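Local coordinates for protein LIP (Serratia marcescens, PDB 4A1R) that is a membrane-bound component of the type VI secretion system, a lipoprotein of the TssJ family with a beta-sandwich fold, at residues 83-86 with 87-91. Sequence-based numbering, arbitrary orientation.
Sequences GQSA and LDARY
A86 and A89 close a type I beta turn, the nitrogen of A89 donating to the carbonyl oxygen of A86 (N to O 3.1 Å, N-H...O 161°) from above the carbonyl plane, 67° out of it. Packing is tight on the inner side of the turn. There the methyl CB of A89, a buried residue, lies 3.3 Å from A86 O. It also meets S85 OG at 3.5 Å, while A86 CB is a looser apolar neighbour. With its OG anti to the main-chain nitrogen (chi1 -175°), S85 brings the hydroxyl against this methyl and makes a weak hydrogen bond to A86 O. The outer side is looser: L87 is exposed, its side chain starts away from the preceding residues, and it touches S5. R90 curls back along the chain, and its NH1 grips two carbonyls close to the guanidinium plane. The bond to L87 O is the shorter (2.7 Å) and falls on a lone pair, whereas A89 O is approached from above its carbonyl plane (3.1 Å). D88 directs OD2 into a salt bridge with R39. The turn carries the chain from edge strand 79-84 of one sheet to strand 91-96 of the other, a crossover between the halves of the beta-sandwich; A86, D88 and A89 rest on L65 of strand 64-72, and R90 and Y91 form a classic beta bulge opposite L38.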
ATOM      1  N   GLY A  83      -6.485   0.183  -8.492  1.00 24.50           N
ATOM      2  CA  GLY A  83      -6.046  -0.178  -9.825  1.00 27.27           C
ATOM      3  C   GLY A  83      -6.478  -1.605 -10.125  1.00 26.01           C
ATOM      4  O   GLY A  83      -7.188  -2.222  -9.332  1.00 25.29           O
ATOM      5  N   GLN A  84      -6.015  -2.113 -11.255  1.00 28.78           N
ATOM      6  CA  GLN A  84      -6.299  -3.482 -11.672  1.00 33.05           C
ATOM      7  C   GLN A  84      -5.264  -4.363 -11.070  1.00 36.71           C
ATOM      8  O   GLN A  84      -4.075  -4.006 -10.990  1.00 32.87           O
ATOM      9  CB  GLN A  84      -6.245  -3.623 -13.201  1.00 35.65           C
ATOM     10  CG  GLN A  84      -7.398  -2.943 -13.903  1.00 36.14           C
ATOM     11  CD  GLN A  84      -7.409  -3.222 -15.390  1.00 44.92           C
ATOM     12  OE1 GLN A  84      -8.469  -3.363 -15.986  1.00 46.05           O
ATOM     13  NE2 GLN A  84      -6.237  -3.307 -15.994  1.00 32.33           N
ATOM     14  N   SER A  85      -5.721  -5.522 -10.619  1.00 35.33           N
ATOM     15  CA  SER A  85      -4.812  -6.512 -10.091  1.00 32.35           C
ATOM     16  C   SER A  85      -4.253  -7.278 -11.281  1.00 33.70           C
ATOM     17  O   SER A  85      -4.405  -6.860 -12.415  1.00 38.56           O
ATOM     18  CB  SER A  85      -5.513  -7.405  -9.064  1.00 37.01           C
ATOM     19  OG  SER A  85      -4.584  -8.298  -8.472  1.00 39.67           O
ATOM     20  N   ALA A  86      -3.563  -8.373 -11.035  1.00 44.21           N
ATOM     21  CA  ALA A  86      -3.075  -9.192 -12.131  1.00 39.70           C
ATOM     22  C   ALA A  86      -3.134 -10.617 -11.650  1.00 50.05           C
ATOM     23  O   ALA A  86      -3.260 -10.855 -10.442  1.00 36.89           O
ATOM     24  CB  ALA A  86      -1.664  -8.803 -12.520  1.00 38.48           C
ATOM     25  N   LEU A  87      -3.065 -11.565 -12.582  1.00 47.82           N
ATOM     26  CA  LEU A  87      -3.282 -12.958 -12.234  1.00 49.28           C
ATOM     27  C   LEU A  87      -2.303 -13.388 -11.154  1.00 43.55           C
ATOM     28  O   LEU A  87      -2.695 -13.993 -10.154  1.00 47.96           O
ATOM     29  CB  LEU A  87      -3.159 -13.862 -13.465  1.00 47.90           C
ATOM     30  CG  LEU A  87      -3.964 -15.173 -13.439  1.00 64.45           C
ATOM     31  CD1 LEU A  87      -3.526 -16.146 -12.347  1.00 59.53           C
ATOM     32  CD2 LEU A  87      -5.466 -14.916 -13.345  1.00 63.37           C
ATOM     33  N   ASP A  88      -1.034 -13.052 -11.360  1.00 47.10           N
ATOM     34  CA  ASP A  88       0.035 -13.471 -10.455  1.00 53.48           C
ATOM     35  C   ASP A  88       0.369 -12.458  -9.366  1.00 49.28           C
ATOM     36  O   ASP A  88       1.409 -12.555  -8.721  1.00 48.28           O
ATOM     37  CB  ASP A  88       1.296 -13.868 -11.221  1.00 58.32           C
ATOM     38  CG  ASP A  88       1.550 -13.006 -12.428  1.00 63.66           C
ATOM     39  OD1 ASP A  88       0.963 -11.904 -12.533  1.00 70.16           O
ATOM     40  OD2 ASP A  88       2.342 -13.454 -13.282  1.00 64.56           O
ATOM     41  N   ALA A  89      -0.530 -11.512  -9.132  1.00 44.64           N
ATOM     42  CA  ALA A  89      -0.350 -10.590  -8.031  1.00 38.02           C
ATOM     43  C   ALA A  89      -0.654 -11.310  -6.721  1.00 34.73           C
ATOM     44  O   ALA A  89      -1.706 -11.904  -6.586  1.00 37.19           O
ATOM     45  CB  ALA A  89      -1.250  -9.400  -8.211  1.00 26.89           C
ATOM     46  N   ARG A  90       0.265 -11.253  -5.759  1.00 32.18           N
ATOM     47  CA  ARG A  90       0.049 -11.890  -4.444  1.00 32.18           C
ATOM     48  C   ARG A  90       0.063 -10.914  -3.252  1.00 28.53           C
ATOM     49  O   ARG A  90      -0.418 -11.230  -2.148  1.00 32.21           O
ATOM     50  CB  ARG A  90       1.062 -13.022  -4.230  1.00 32.82           C
ATOM     51  CG  ARG A  90       0.937 -14.172  -5.224  1.00 41.26           C
ATOM     52  CD  ARG A  90      -0.442 -14.819  -5.159  1.00 53.67           C
ATOM     53  NE  ARG A  90      -0.582 -15.937  -6.099  1.00 68.85           N
ATOM     54  CZ  ARG A  90      -0.982 -15.833  -7.369  1.00 73.73           C
ATOM     55  NH1 ARG A  90      -1.300 -14.657  -7.894  1.00 55.62           N
ATOM     56  NH2 ARG A  90      -1.063 -16.917  -8.129  1.00 76.92           N
ATOM     57  N   TYR A  91       0.625  -9.735  -3.457  1.00 29.53           N
ATOM     58  CA  TYR A  91       0.706  -8.744  -2.361  1.00 28.54           C
ATOM     59  C   TYR A  91       0.538  -7.322  -2.898  1.00 21.19           C
ATOM     60  O   TYR A  91       0.927  -7.055  -4.019  1.00 24.96           O
ATOM     61  CB  TYR A  91       2.068  -8.840  -1.664  1.00 30.18           C
ATOM     62  CG  TYR A  91       2.321 -10.141  -0.897  1.00 36.92           C
ATOM     63  CD1 TYR A  91       1.873 -10.294   0.415  1.00 37.69           C
ATOM     64  CD2 TYR A  91       3.028 -11.196  -1.480  1.00 41.15           C
ATOM     65  CE1 TYR A  91       2.093 -11.475   1.113  1.00 46.91           C
ATOM     66  CE2 TYR A  91       3.263 -12.376  -0.789  1.00 41.56           C
ATOM     67  CZ  TYR A  91       2.789 -12.507   0.502  1.00 42.07           C
ATOM     68  OH  TYR A  91       3.016 -13.668   1.209  1.00 61.68           O
TER